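Local coordinates for protein superoxide dismutase (PDB 4F2N) that probably catalyses the dismutation of superoxide to dioxygen and hydrogen peroxide at a mononuclear iron centre, as an iron superoxide dismutase working as a dimer, at residues Asp44-Val49 / Lys113-Gly118; Val49-Gln54 / Tyr197-Glu202; Arg185-Ala190 / His223-Ala228. All blocks are in the same frame, centred on the assembly; numbering follows the deposited sequence.

Contact 1: residues Asp44-Val49 / Lys113-Gly118; sequences DGIQPV and KCLSPG
Ile46 and Pro117 bring two irregular loops together, their CA atoms 4.7 Å apart, and the one hydrogen bond across the pair runs from Gly118 N to Gln47 O at 2.8 Å. The same oxygen receives a CA-H...O contact from Pro117 CA at 3.4 Å, so one backbone acceptor serves two neighbouring residues. The ring of Pro48, preceded by a cis peptide, borders the Gly118 amide with its CD.

Ile46 carries the apolar part with both of its branches. CG2 lies anti to the backbone N and presses on the Ser116-Pro117 peptide, 3.6 Å from Pro117 N, with the CD corner of the proline ring just beyond. The longer branch reaches the other way along the loop, and its CD1 meets Leu115 CD1 at 3.8 Å, the two side chains crossing at about a right angle. Phe40 and Ile215 also pack against Ile46.

The contact is loop-to-loop packing within the alpha-hairpin region of the iron/manganese superoxide dismutase fold: it ties the approach to helix 52-71 to the segment that follows helix 96-113, the two long helices that each supply an iron-binding histidine, His58 and His108.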
ATOM      1  N   ASP B  44      -5.381 -10.551  23.264  1.00 38.37           N
ATOM      2  CA  ASP B  44      -6.540 -11.331  22.854  1.00 36.15           C
ATOM      3  C   ASP B  44      -6.956 -11.071  21.388  1.00 33.74           C
ATOM      4  O   ASP B  44      -7.892 -11.694  20.892  1.00 32.78           O
ATOM      5  CB  ASP B  44      -7.708 -11.063  23.811  1.00 37.47           C
ATOM      6  N   GLY B  45      -6.240 -10.183  20.692  1.00 31.19           N
ATOM      7  CA  GLY B  45      -6.678  -9.686  19.379  1.00 29.37           C
ATOM      8  C   GLY B  45      -7.951  -8.858  19.496  1.00 29.38           C
ATOM      9  O   GLY B  45      -8.156  -8.170  20.511  1.00 29.30           O
ATOM     10  N   ILE B  46      -8.797  -8.907  18.461  1.00 28.12           N
ATOM     11  CA  ILE B  46     -10.135  -8.304  18.528  1.00 28.30           C
ATOM     12  C   ILE B  46     -11.113  -9.291  17.936  1.00 29.05           C
ATOM     13  O   ILE B  46     -11.488  -9.193  16.759  1.00 28.33           O
ATOM     14  CB  ILE B  46     -10.260  -6.934  17.779  1.00 26.62           C
ATOM     15  CG1 ILE B  46      -9.022  -6.043  18.005  1.00 26.19           C
ATOM     16  CG2 ILE B  46     -11.556  -6.216  18.199  1.00 26.24           C
ATOM     17  CD1 ILE B  46      -9.098  -4.680  17.344  1.00 25.06           C
ATOM     18  N   GLN B  47     -11.507 -10.253  18.762  1.00 31.40           N
ATOM     19  CA  GLN B  47     -12.405 -11.334  18.359  1.00 33.25           C
ATOM     20  C   GLN B  47     -13.780 -10.799  18.003  1.00 32.58           C
ATOM     21  O   GLN B  47     -14.244  -9.842  18.634  1.00 31.61           O
ATOM     22  CB  GLN B  47     -12.516 -12.373  19.484  1.00 36.91           C
ATOM     23  CG  GLN B  47     -11.183 -13.038  19.816  1.00 40.79           C
ATOM     24  CD  GLN B  47     -10.548 -13.709  18.610  1.00 44.28           C
ATOM     25  OE1 GLN B  47     -11.113 -14.648  18.047  1.00 47.98           O
ATOM     26  NE2 GLN B  47      -9.368 -13.226  18.202  1.00 44.38           N
ATOM     27  N   PRO B  48     -14.450 -11.423  17.014  1.00 33.23           N
ATOM     28  CA  PRO B  48     -14.072 -12.624  16.237  1.00 33.33           C
ATOM     29  C   PRO B  48     -13.307 -12.365  14.939  1.00 32.88           C
ATOM     30  O   PRO B  48     -13.123 -13.283  14.144  1.00 34.33           O
ATOM     31  CB  PRO B  48     -15.430 -13.231  15.896  1.00 35.18           C
ATOM     32  CG  PRO B  48     -16.315 -12.037  15.719  1.00 35.33           C
ATOM     33  CD  PRO B  48     -15.832 -10.998  16.701  1.00 34.28           C
ATOM     34  N   VAL B  49     -12.869 -11.133  14.715  1.00 30.64           N
ATOM     35  CA  VAL B  49     -12.343 -10.735  13.400  1.00 29.61           C
ATOM     36  C   VAL B  49     -10.810 -10.763  13.291  1.00 28.84           C
ATOM     37  O   VAL B  49     -10.280 -11.374  12.356  1.00 28.95           O
ATOM     38  CB  VAL B  49     -12.929  -9.377  12.962  1.00 29.10           C
ATOM     39  CG1 VAL B  49     -12.310  -8.877  11.644  1.00 27.39           C
ATOM     40  CG2 VAL B  49     -14.447  -9.517  12.857  1.00 30.08           C
ATOM     41  N   LYS B 113     -10.102   3.219  18.353  1.00 21.43           N
ATOM     42  CA  LYS B 113     -11.313   3.712  19.047  1.00 22.84           C
ATOM     43  C   LYS B 113     -12.605   3.230  18.385  1.00 22.67           C
ATOM     44  O   LYS B 113     -13.647   3.126  19.066  1.00 23.32           O
ATOM     45  CB  LYS B 113     -11.316   5.247  19.118  1.00 23.68           C
ATOM     46  CG  LYS B 113     -10.184   5.841  19.933  1.00 26.03           C
ATOM     47  CD  LYS B 113     -10.306   5.526  21.401  1.00 28.80           C
ATOM     48  CE  LYS B 113     -11.144   6.569  22.118  1.00 31.11           C
ATOM     49  NZ  LYS B 113     -11.161   6.214  23.569  1.00 34.14           N
ATOM     50  N   CYS B 114     -12.539   2.927  17.082  1.00 21.66           N
ATOM     51  CA  CYS B 114     -13.683   2.409  16.333  1.00 21.41           C
ATOM     52  C   CYS B 114     -13.961   0.930  16.560  1.00 21.72           C
ATOM     53  O   CYS B 114     -14.939   0.421  16.015  1.00 21.27           O
ATOM     54  CB  CYS B 114     -13.457   2.580  14.840  1.00 20.98           C
ATOM     55  SG  CYS B 114     -13.513   4.315  14.420  1.00 21.25           S
ATOM     56  N   LEU B 115     -13.068   0.246  17.281  1.00 21.82           N
ATOM     57  CA  LEU B 115     -13.152  -1.209  17.415  1.00 22.69           C
ATOM     58  C   LEU B 115     -13.218  -1.675  18.857  1.00 24.33           C
ATOM     59  O   LEU B 115     -12.662  -1.035  19.769  1.00 24.52           O
ATOM     60  CB  LEU B 115     -11.973  -1.920  16.719  1.00 21.85           C
ATOM     61  CG  LEU B 115     -11.618  -1.455  15.298  1.00 21.09           C
ATOM     62  CD1 LEU B 115     -10.302  -2.078  14.817  1.00 20.31           C
ATOM     63  CD2 LEU B 115     -12.778  -1.845  14.380  1.00 20.80           C
ATOM     64  N   SER B 116     -13.873  -2.820  19.029  1.00 25.50           N
ATOM     65  CA  SER B 116     -14.024  -3.472  20.330  1.00 27.07           C
ATOM     66  C   SER B 116     -14.317  -4.974  20.150  1.00 28.11           C
ATOM     67  O   SER B 116     -15.088  -5.349  19.266  1.00 27.83           O
ATOM     68  CB  SER B 116     -15.183  -2.812  21.107  1.00 28.45           C
ATOM     69  OG  SER B 116     -15.117  -3.171  22.478  1.00 30.32           O
ATOM     70  N   PRO B 117     -13.742  -5.843  21.008  1.00 29.56           N
ATOM     71  CA  PRO B 117     -14.093  -7.277  20.917  1.00 30.70           C
ATOM     72  C   PRO B 117     -15.600  -7.485  20.910  1.00 31.41           C
ATOM     73  O   PRO B 117     -16.283  -7.005  21.806  1.00 32.13           O
ATOM     74  CB  PRO B 117     -13.450  -7.876  22.176  1.00 31.86           C
ATOM     75  CG  PRO B 117     -12.258  -6.986  22.417  1.00 31.68           C
ATOM     76  CD  PRO B 117     -12.752  -5.595  22.073  1.00 30.64           C
ATOM     77  N   GLY B 118     -16.110  -8.148  19.872  1.00 31.59           N
ATOM     78  CA  GLY B 118     -17.548  -8.406  19.739  1.00 31.89           C
ATOM     79  C   GLY B 118     -18.395  -7.206  19.364  1.00 30.97           C
ATOM     80  O   GLY B 118     -19.619  -7.296  19.316  1.00 31.23           O
TER

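Contact 2: residues Val49-Gln54 / Tyr197-Glu202; sequences VMSPRQ and YYKDFE
An N-terminal helix cap supported by a carboxylate marks this contact, where the start of helix 52-71 meets the short helix 198-201 that follows the metal ligand His195 and lies near the dimer interface. Asp200 grips Ser51 twice: OD2 accepts from Ser51 N at 2.8 Å in a nearly straight bond (171°), on its syn side but 25° out of the carboxylate plane, while OD1 accepts a hydrogen bond from Ser51 OG at 2.7 Å through its syn lone pair. The hydroxyl sits between the backbone N and the carbonyl carbon (chi1 70°), which lets OG also accept from Gln54 N at 3.0 Å and cap the helix.

Gln54 brings its CB to 3.3 Å from Asp200 OD2, then bends at its second torsion and runs antiparallel to the Lys199 side chain. Its OE1 lies over the first turn of helix 198-201 and takes a weak hydrogen bond from Asp200 N, while NE2 makes another weak one to His195 O. Nearer the start of the segment, Val49 CG1 packs on Phe201 CE2 at 4.2 Å.

Alongside, Lys199 CE rests on Arg53 CG at 3.6 Å. The cationic ends of both residues form salt bridges with Glu202 of the second subunit. With one hydrogen-bond donor to each oxygen, and the N-terminus of helix 52-71 close by, Asp200 is probably stabilised as the anion, and its carboxylate is fixed in rotation.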
ATOM      1  N   VAL B  49     -12.869 -11.133  14.715  1.00 30.64           N
ATOM      2  CA  VAL B  49     -12.343 -10.735  13.400  1.00 29.61           C
ATOM      3  C   VAL B  49     -10.810 -10.763  13.291  1.00 28.84           C
ATOM      4  O   VAL B  49     -10.280 -11.374  12.356  1.00 28.95           O
ATOM      5  CB  VAL B  49     -12.929  -9.377  12.962  1.00 29.10           C
ATOM      6  CG1 VAL B  49     -12.310  -8.877  11.644  1.00 27.39           C
ATOM      7  CG2 VAL B  49     -14.447  -9.517  12.857  1.00 30.08           C
ATOM      8  N   MET B  50     -10.125 -10.130  14.244  1.00 27.80           N
ATOM      9  CA  MET B  50      -8.652 -10.024  14.249  1.00 27.18           C
ATOM     10  C   MET B  50      -7.980 -10.957  15.258  1.00 26.78           C
ATOM     11  O   MET B  50      -8.248 -10.854  16.443  1.00 26.21           O
ATOM     12  CB  MET B  50      -8.235  -8.606  14.618  1.00 27.46           C
ATOM     13  CG  MET B  50      -8.453  -7.593  13.494  1.00 29.05           C
ATOM     14  SD  MET B  50      -7.894  -5.985  14.073  1.00 31.86           S
ATOM     15  CE  MET B  50      -8.676  -4.953  12.844  1.00 30.21           C
ATOM     16  N   SER B  51      -7.058 -11.796  14.787  1.00 25.40           N
ATOM     17  CA  SER B  51      -6.303 -12.696  15.657  1.00 26.02           C
ATOM     18  C   SER B  51      -5.337 -11.910  16.552  1.00 25.34           C
ATOM     19  O   SER B  51      -4.995 -10.767  16.243  1.00 24.22           O
ATOM     20  CB  SER B  51      -5.496 -13.671  14.804  1.00 25.69           C
ATOM     21  OG  SER B  51      -4.437 -12.965  14.161  1.00 24.61           O
ATOM     22  N   PRO B  52      -4.881 -12.532  17.663  1.00 25.46           N
ATOM     23  CA  PRO B  52      -3.855 -11.908  18.498  1.00 25.42           C
ATOM     24  C   PRO B  52      -2.628 -11.465  17.691  1.00 25.36           C
ATOM     25  O   PRO B  52      -2.185 -10.305  17.830  1.00 24.87           O
ATOM     26  CB  PRO B  52      -3.511 -13.024  19.520  1.00 26.66           C
ATOM     27  CG  PRO B  52      -4.824 -13.751  19.672  1.00 27.21           C
ATOM     28  CD  PRO B  52      -5.429 -13.765  18.291  1.00 26.43           C
ATOM     29  N   ARG B  53      -2.116 -12.341  16.819  1.00 25.29           N
ATOM     30  CA  ARG B  53      -0.924 -11.980  16.042  1.00 25.00           C
ATOM     31  C   ARG B  53      -1.215 -10.839  15.057  1.00 24.09           C
ATOM     32  O   ARG B  53      -0.383  -9.944  14.906  1.00 23.80           O
ATOM     33  CB  ARG B  53      -0.286 -13.200  15.356  1.00 26.12           C
ATOM     34  CG  ARG B  53       0.917 -12.876  14.464  1.00 26.54           C
ATOM     35  CD  ARG B  53       2.026 -12.179  15.247  1.00 27.12           C
ATOM     36  NE  ARG B  53       3.334 -12.278  14.596  1.00 27.12           N
ATOM     37  CZ  ARG B  53       4.470 -11.881  15.160  1.00 28.40           C
ATOM     38  NH1 ARG B  53       4.461 -11.383  16.396  1.00 29.98           N
ATOM     39  NH2 ARG B  53       5.623 -12.024  14.518  1.00 28.20           N
ATOM     40  N   GLN B  54      -2.383 -10.839  14.417  1.00 23.30           N
ATOM     41  CA  GLN B  54      -2.723  -9.714  13.500  1.00 22.81           C
ATOM     42  C   GLN B  54      -2.717  -8.389  14.249  1.00 22.58           C
ATOM     43  O   GLN B  54      -2.189  -7.366  13.745  1.00 21.49           O
ATOM     44  CB  GLN B  54      -4.091  -9.945  12.836  1.00 23.03           C
ATOM     45  CG  GLN B  54      -4.622  -8.803  11.988  1.00 22.34           C
ATOM     46  CD  GLN B  54      -3.851  -8.641  10.681  1.00 22.05           C
ATOM     47  OE1 GLN B  54      -4.222  -9.212   9.643  1.00 21.69           O
ATOM     48  NE2 GLN B  54      -2.759  -7.884  10.732  1.00 21.52           N
ATOM     49  N   TYR B 197      -5.006  -6.432   7.256  1.00 18.32           N
ATOM     50  CA  TYR B 197      -5.781  -7.687   7.163  1.00 18.40           C
ATOM     51  C   TYR B 197      -5.002  -8.862   6.622  1.00 18.81           C
ATOM     52  O   TYR B 197      -5.564  -9.954   6.547  1.00 19.04           O
ATOM     53  CB  TYR B 197      -7.027  -7.478   6.262  1.00 18.29           C
ATOM     54  CG  TYR B 197      -6.693  -7.001   4.850  1.00 17.81           C
ATOM     55  CD1 TYR B 197      -6.413  -7.912   3.816  1.00 18.00           C
ATOM     56  CD2 TYR B 197      -6.643  -5.642   4.550  1.00 17.31           C
ATOM     57  CE1 TYR B 197      -6.089  -7.448   2.522  1.00 17.40           C
ATOM     58  CE2 TYR B 197      -6.341  -5.185   3.278  1.00 16.75           C
ATOM     59  CZ  TYR B 197      -6.046  -6.090   2.278  1.00 17.06           C
ATOM     60  OH  TYR B 197      -5.739  -5.649   1.015  1.00 16.54           O
ATOM     61  N   TYR B 198      -3.744  -8.674   6.205  1.00 18.60           N
ATOM     62  CA  TYR B 198      -3.078  -9.759   5.451  1.00 19.12           C
ATOM     63  C   TYR B 198      -2.782 -11.003   6.288  1.00 20.03           C
ATOM     64  O   TYR B 198      -2.758 -12.120   5.753  1.00 20.22           O
ATOM     65  CB  TYR B 198      -1.801  -9.311   4.724  1.00 18.88           C
ATOM     66  CG  TYR B 198      -1.657  -9.972   3.364  1.00 19.17           C
ATOM     67  CD1 TYR B 198      -2.329  -9.467   2.258  1.00 19.10           C
ATOM     68  CD2 TYR B 198      -0.894 -11.126   3.202  1.00 19.82           C
ATOM     69  CE1 TYR B 198      -2.218 -10.068   1.005  1.00 19.37           C
ATOM     70  CE2 TYR B 198      -0.791 -11.765   1.964  1.00 20.08           C
ATOM     71  CZ  TYR B 198      -1.447 -11.224   0.869  1.00 19.81           C
ATOM     72  OH  TYR B 198      -1.342 -11.833  -0.368  1.00 20.24           O
ATOM     73  N   LYS B 199      -2.505 -10.797   7.569  1.00 20.43           N
ATOM     74  CA  LYS B 199      -2.208 -11.939   8.456  1.00 21.89           C
ATOM     75  C   LYS B 199      -3.392 -12.896   8.531  1.00 22.53           C
ATOM     76  O   LYS B 199      -3.211 -14.106   8.474  1.00 24.11           O
ATOM     77  CB  LYS B 199      -1.784 -11.463   9.856  1.00 22.32           C
ATOM     78  CG  LYS B 199      -1.437 -12.587  10.839  1.00 23.79           C
ATOM     79  CD  LYS B 199      -0.125 -13.251  10.443  1.00 24.30           C
ATOM     80  CE  LYS B 199       0.156 -14.480  11.296  1.00 25.40           C
ATOM     81  NZ  LYS B 199       1.516 -14.980  10.955  1.00 26.33           N
ATOM     82  N   ASP B 200      -4.608 -12.377   8.662  1.00 22.52           N
ATOM     83  CA  ASP B 200      -5.777 -13.266   8.839  1.00 23.51           C
ATOM     84  C   ASP B 200      -6.538 -13.560   7.549  1.00 23.55           C
ATOM     85  O   ASP B 200      -7.139 -14.636   7.420  1.00 24.81           O
ATOM     86  CB  ASP B 200      -6.763 -12.657   9.835  1.00 24.08           C
ATOM     87  CG  ASP B 200      -6.160 -12.450  11.223  1.00 24.82           C
ATOM     88  OD1 ASP B 200      -5.143 -13.095  11.560  1.00 25.75           O
ATOM     89  OD2 ASP B 200      -6.746 -11.655  11.996  1.00 25.08           O
ATOM     90  N   PHE B 201      -6.532 -12.598   6.614  1.00 22.81           N
ATOM     91  CA  PHE B 201      -7.371 -12.682   5.422  1.00 22.71           C
ATOM     92  C   PHE B 201      -6.569 -12.780   4.124  1.00 22.27           C
ATOM     93  O   PHE B 201      -7.166 -12.869   3.035  1.00 22.00           O
ATOM     94  CB  PHE B 201      -8.300 -11.461   5.335  1.00 22.76           C
ATOM     95  CG  PHE B 201      -9.372 -11.447   6.385  1.00 23.80           C
ATOM     96  CD1 PHE B 201     -10.571 -12.123   6.166  1.00 24.64           C
ATOM     97  CD2 PHE B 201      -9.165 -10.808   7.612  1.00 24.05           C
ATOM     98  CE1 PHE B 201     -11.561 -12.128   7.151  1.00 25.97           C
ATOM     99  CE2 PHE B 201     -10.151 -10.814   8.601  1.00 25.30           C
ATOM    100  CZ  PHE B 201     -11.348 -11.456   8.363  1.00 26.03           C
ATOM    101  N   GLU B 202      -5.242 -12.748   4.238  1.00 21.65           N
ATOM    102  CA  GLU B 202      -4.378 -12.724   3.048  1.00 21.59           C
ATOM    103  C   GLU B 202      -4.908 -11.682   2.031  1.00 21.07           C
ATOM    104  O   GLU B 202      -5.163 -10.526   2.404  1.00 20.82           O
ATOM    105  CB  GLU B 202      -4.228 -14.157   2.465  1.00 22.24           C
ATOM    106  CG  GLU B 202      -3.734 -15.155   3.529  1.00 23.05           C
ATOM    107  CD  GLU B 202      -3.706 -16.615   3.071  1.00 24.04           C
ATOM    108  OE1 GLU B 202      -4.614 -17.061   2.323  1.00 24.50           O
ATOM    109  OE2 GLU B 202      -2.773 -17.340   3.469  1.00 24.43           O
TER

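Contact 3: residues Arg185-Ala190 / His223-Ala228; sequences RPIFTA and HMYERA
Arg185, at the start of the strand, lays its extended side chain along Ala228 near the end of helix 218-229. The setting is the C-terminal alpha/beta domain of the iron/manganese superoxide dismutase fold, in which the three-stranded antiparallel sheet has 185-191 as an edge strand within the chain, here packed beside the last helix. Arg185 CB meets Ala228 CB at 3.8 Å, and the chain, running straight from CG to NE, brings its guanidinium to the helix carbonyl, while Tyr23 makes a cation-pi contact with the same group. The polar tie is Arg185 NH1 to Ala228 O, 2.9 Å, with the donor tilted 33° from the carbonyl plane.

Pro186 follows, directing its CB away from the helix, and its ring touches Trp158 and Phe110. Its carbonyl faces back: bends at chi2 and chi3 of Met224 bring the methionine CE to 3.7 Å from Pro186 O.

At Ile187 the strand changes direction, and Ile187 and Phe188 both face Leu159 in a classic beta bulge, beyond which the strand leaves the helix. Ile187 is the apolar centre of the contact, its CB 3.8 Å from Met224 CB. With chi1 at 73°, CG1 is flanked by both backbone neighbours of CA, and from there the branch runs alongside Tyr225, where Ile187 CD1 lies 4.0 Å from Tyr225 CB. The other branch leans on the helix backbone, with Ile187 CG2 4.2 Å from Ala228 CB.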
ATOM      1  N   ARG B 185     -15.167  15.720   9.128  1.00 20.25           N
ATOM      2  CA  ARG B 185     -15.044  15.242  10.493  1.00 19.45           C
ATOM      3  C   ARG B 185     -15.315  13.765  10.520  1.00 19.05           C
ATOM      4  O   ARG B 185     -16.467  13.362  10.425  1.00 19.21           O
ATOM      5  CB  ARG B 185     -16.042  15.989  11.393  1.00 19.45           C
ATOM      6  CG  ARG B 185     -15.664  17.448  11.575  1.00 19.41           C
ATOM      7  CD  ARG B 185     -16.685  18.218  12.429  1.00 20.27           C
ATOM      8  NE  ARG B 185     -16.253  19.594  12.681  1.00 20.34           N
ATOM      9  CZ  ARG B 185     -16.887  20.475  13.474  1.00 21.08           C
ATOM     10  NH1 ARG B 185     -18.008  20.171  14.089  1.00 20.88           N
ATOM     11  NH2 ARG B 185     -16.398  21.692  13.623  1.00 21.37           N
ATOM     12  N   PRO B 186     -14.252  12.957  10.599  1.00 18.76           N
ATOM     13  CA  PRO B 186     -14.369  11.498  10.626  1.00 18.68           C
ATOM     14  C   PRO B 186     -15.182  11.032  11.817  1.00 18.91           C
ATOM     15  O   PRO B 186     -15.057  11.604  12.908  1.00 19.30           O
ATOM     16  CB  PRO B 186     -12.890  11.027  10.748  1.00 18.58           C
ATOM     17  CG  PRO B 186     -12.103  12.162  10.140  1.00 18.85           C
ATOM     18  CD  PRO B 186     -12.833  13.394  10.634  1.00 18.68           C
ATOM     19  N   ILE B 187     -16.011  10.002  11.609  1.00 18.71           N
ATOM     20  CA  ILE B 187     -16.714   9.336  12.697  1.00 19.02           C
ATOM     21  C   ILE B 187     -16.447   7.839  12.710  1.00 18.81           C
ATOM     22  O   ILE B 187     -16.704   7.180  13.716  1.00 20.17           O
ATOM     23  CB  ILE B 187     -18.247   9.663  12.754  1.00 19.20           C
ATOM     24  CG1 ILE B 187     -19.009   8.954  11.626  1.00 19.20           C
ATOM     25  CG2 ILE B 187     -18.482  11.179  12.730  1.00 19.53           C
ATOM     26  CD1 ILE B 187     -20.519   9.163  11.658  1.00 19.98           C
ATOM     27  N   PHE B 188     -15.910   7.309  11.602  1.00 18.68           N
ATOM     28  CA  PHE B 188     -15.547   5.886  11.488  1.00 17.98           C
ATOM     29  C   PHE B 188     -14.505   5.707  10.390  1.00 17.63           C
ATOM     30  O   PHE B 188     -14.516   6.455   9.389  1.00 17.19           O
ATOM     31  CB  PHE B 188     -16.770   5.034  11.166  1.00 18.44           C
ATOM     32  CG  PHE B 188     -16.429   3.565  11.005  1.00 18.40           C
ATOM     33  CD1 PHE B 188     -15.937   2.841  12.098  1.00 18.59           C
ATOM     34  CD2 PHE B 188     -16.506   2.934   9.757  1.00 18.37           C
ATOM     35  CE1 PHE B 188     -15.565   1.508  11.970  1.00 18.21           C
ATOM     36  CE2 PHE B 188     -16.165   1.581   9.627  1.00 18.25           C
ATOM     37  CZ  PHE B 188     -15.684   0.875  10.738  1.00 18.12           C
ATOM     38  N   THR B 189     -13.574   4.785  10.589  1.00 17.33           N
ATOM     39  CA  THR B 189     -12.599   4.441   9.539  1.00 17.39           C
ATOM     40  C   THR B 189     -12.317   2.947   9.471  1.00 17.63           C
ATOM     41  O   THR B 189     -12.438   2.241  10.484  1.00 17.61           O
ATOM     42  CB  THR B 189     -11.260   5.230   9.687  1.00 17.35           C
ATOM     43  OG1 THR B 189     -10.543   5.177   8.447  1.00 17.06           O
ATOM     44  CG2 THR B 189     -10.346   4.625  10.757  1.00 17.46           C
ATOM     45  N   ALA B 190     -11.924   2.469   8.289  1.00 17.67           N
ATOM     46  CA  ALA B 190     -11.372   1.113   8.134  1.00 17.29           C
ATOM     47  C   ALA B 190     -10.029   1.272   7.458  1.00 16.78           C
ATOM     48  O   ALA B 190      -9.913   1.928   6.403  1.00 16.48           O
ATOM     49  CB  ALA B 190     -12.290   0.243   7.280  1.00 17.86           C
ATOM     50  N   HIS B 223     -20.997   8.644  19.426  1.00 23.79           N
ATOM     51  CA  HIS B 223     -20.407   9.760  20.172  1.00 24.48           C
ATOM     52  C   HIS B 223     -19.749  10.750  19.228  1.00 23.39           C
ATOM     53  O   HIS B 223     -19.949  11.963  19.343  1.00 23.52           O
ATOM     54  CB  HIS B 223     -19.387   9.256  21.204  1.00 26.50           C
ATOM     55  CG  HIS B 223     -18.709  10.371  21.995  1.00 28.56           C
ATOM     56  ND1 HIS B 223     -19.297  10.973  23.056  1.00 30.81           N
ATOM     57  CD2 HIS B 223     -17.466  10.997  21.827  1.00 28.71           C
ATOM     58  CE1 HIS B 223     -18.468  11.923  23.548  1.00 30.63           C
ATOM     59  NE2 HIS B 223     -17.352  11.934  22.795  1.00 29.52           N
ATOM     60  N   MET B 224     -18.960  10.237  18.279  1.00 22.00           N
ATOM     61  CA  MET B 224     -18.331  11.093  17.267  1.00 21.30           C
ATOM     62  C   MET B 224     -19.373  11.819  16.403  1.00 21.42           C
ATOM     63  O   MET B 224     -19.243  13.007  16.091  1.00 21.42           O
ATOM     64  CB  MET B 224     -17.394  10.253  16.377  1.00 20.60           C
ATOM     65  CG  MET B 224     -16.139   9.733  17.103  1.00 20.69           C
ATOM     66  SD  MET B 224     -15.155  11.035  17.894  1.00 21.97           S
ATOM     67  CE  MET B 224     -14.923  12.220  16.579  1.00 19.93           C
ATOM     68  N   TYR B 225     -20.395  11.095  15.989  1.00 21.88           N
ATOM     69  CA  TYR B 225     -21.451  11.694  15.172  1.00 22.48           C
ATOM     70  C   TYR B 225     -22.121  12.884  15.886  1.00 23.25           C
ATOM     71  O   TYR B 225     -22.266  13.970  15.315  1.00 22.88           O
ATOM     72  CB  TYR B 225     -22.498  10.631  14.779  1.00 22.87           C
ATOM     73  CG  TYR B 225     -23.705  11.253  14.118  1.00 23.75           C
ATOM     74  CD1 TYR B 225     -23.651  11.671  12.791  1.00 24.16           C
ATOM     75  CD2 TYR B 225     -24.879  11.508  14.845  1.00 25.06           C
ATOM     76  CE1 TYR B 225     -24.751  12.255  12.176  1.00 25.06           C
ATOM     77  CE2 TYR B 225     -25.978  12.116  14.248  1.00 25.80           C
ATOM     78  CZ  TYR B 225     -25.893  12.498  12.919  1.00 26.16           C
ATOM     79  OH  TYR B 225     -26.964  13.105  12.305  1.00 27.59           O
ATOM     80  N   GLU B 226     -22.502  12.688  17.139  1.00 24.39           N
ATOM     81  CA  GLU B 226     -23.177  13.759  17.902  1.00 26.16           C
ATOM     82  C   GLU B 226     -22.313  15.013  18.024  1.00 25.58           C
ATOM     83  O   GLU B 226     -22.786  16.132  17.759  1.00 25.91           O
ATOM     84  CB  GLU B 226     -23.645  13.243  19.265  1.00 28.61           C
ATOM     85  CG  GLU B 226     -24.842  12.309  19.121  1.00 32.18           C
ATOM     86  CD  GLU B 226     -25.137  11.453  20.352  1.00 35.83           C
ATOM     87  OE1 GLU B 226     -24.387  11.496  21.344  1.00 40.51           O
ATOM     88  OE2 GLU B 226     -26.127  10.704  20.333  1.00 38.09           O
ATOM     89  N   ARG B 227     -21.041  14.844  18.390  1.00 24.16           N
ATOM     90  CA  ARG B 227     -20.184  16.011  18.526  1.00 24.10           C
ATOM     91  C   ARG B 227     -19.820  16.631  17.185  1.00 23.81           C
ATOM     92  O   ARG B 227     -19.682  17.831  17.111  1.00 23.82           O
ATOM     93  CB  ARG B 227     -18.931  15.748  19.382  1.00 23.28           C
ATOM     94  CG  ARG B 227     -17.944  14.696  18.873  1.00 22.49           C
ATOM     95  CD  ARG B 227     -16.924  14.355  19.978  1.00 22.72           C
ATOM     96  NE  ARG B 227     -16.012  15.475  20.269  1.00 22.67           N
ATOM     97  CZ  ARG B 227     -14.876  15.733  19.602  1.00 22.27           C
ATOM     98  NH1 ARG B 227     -14.494  14.967  18.585  1.00 21.46           N
ATOM     99  NH2 ARG B 227     -14.122  16.777  19.937  1.00 22.21           N
ATOM    100  N   ALA B 228     -19.664  15.814  16.139  1.00 23.55           N
ATOM    101  CA  ALA B 228     -19.233  16.345  14.825  1.00 24.14           C
ATOM    102  C   ALA B 228     -20.335  17.177  14.149  1.00 25.07           C
ATOM    103  O   ALA B 228     -20.027  18.156  13.452  1.00 24.86           O
ATOM    104  CB  ALA B 228     -18.763  15.220  13.902  1.00 23.54           C
TER

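Contacts 1 and 2 adjoin, their centres 11 Å apart, and share Val49, where the loop of the first passes into the helix start of the second. Leu115 CD1 touches Met50 CE at 3.8 Å, and Pro52 packs against Asp44, Gly45 and Gln47. Contact 3 joins contact 1 through Cys114 SG, 3.7 Å from Phe188 CD1, but stays about 8 Å from contact 2 at the nearest atoms, on the other side of the chain's centre. The iron, bound by His58, His108, Asp191 and His195, lies about 8 Å from the Gln54 side chain and about 10 Å from that of Leu115; Asp191 directly follows segment 185-190.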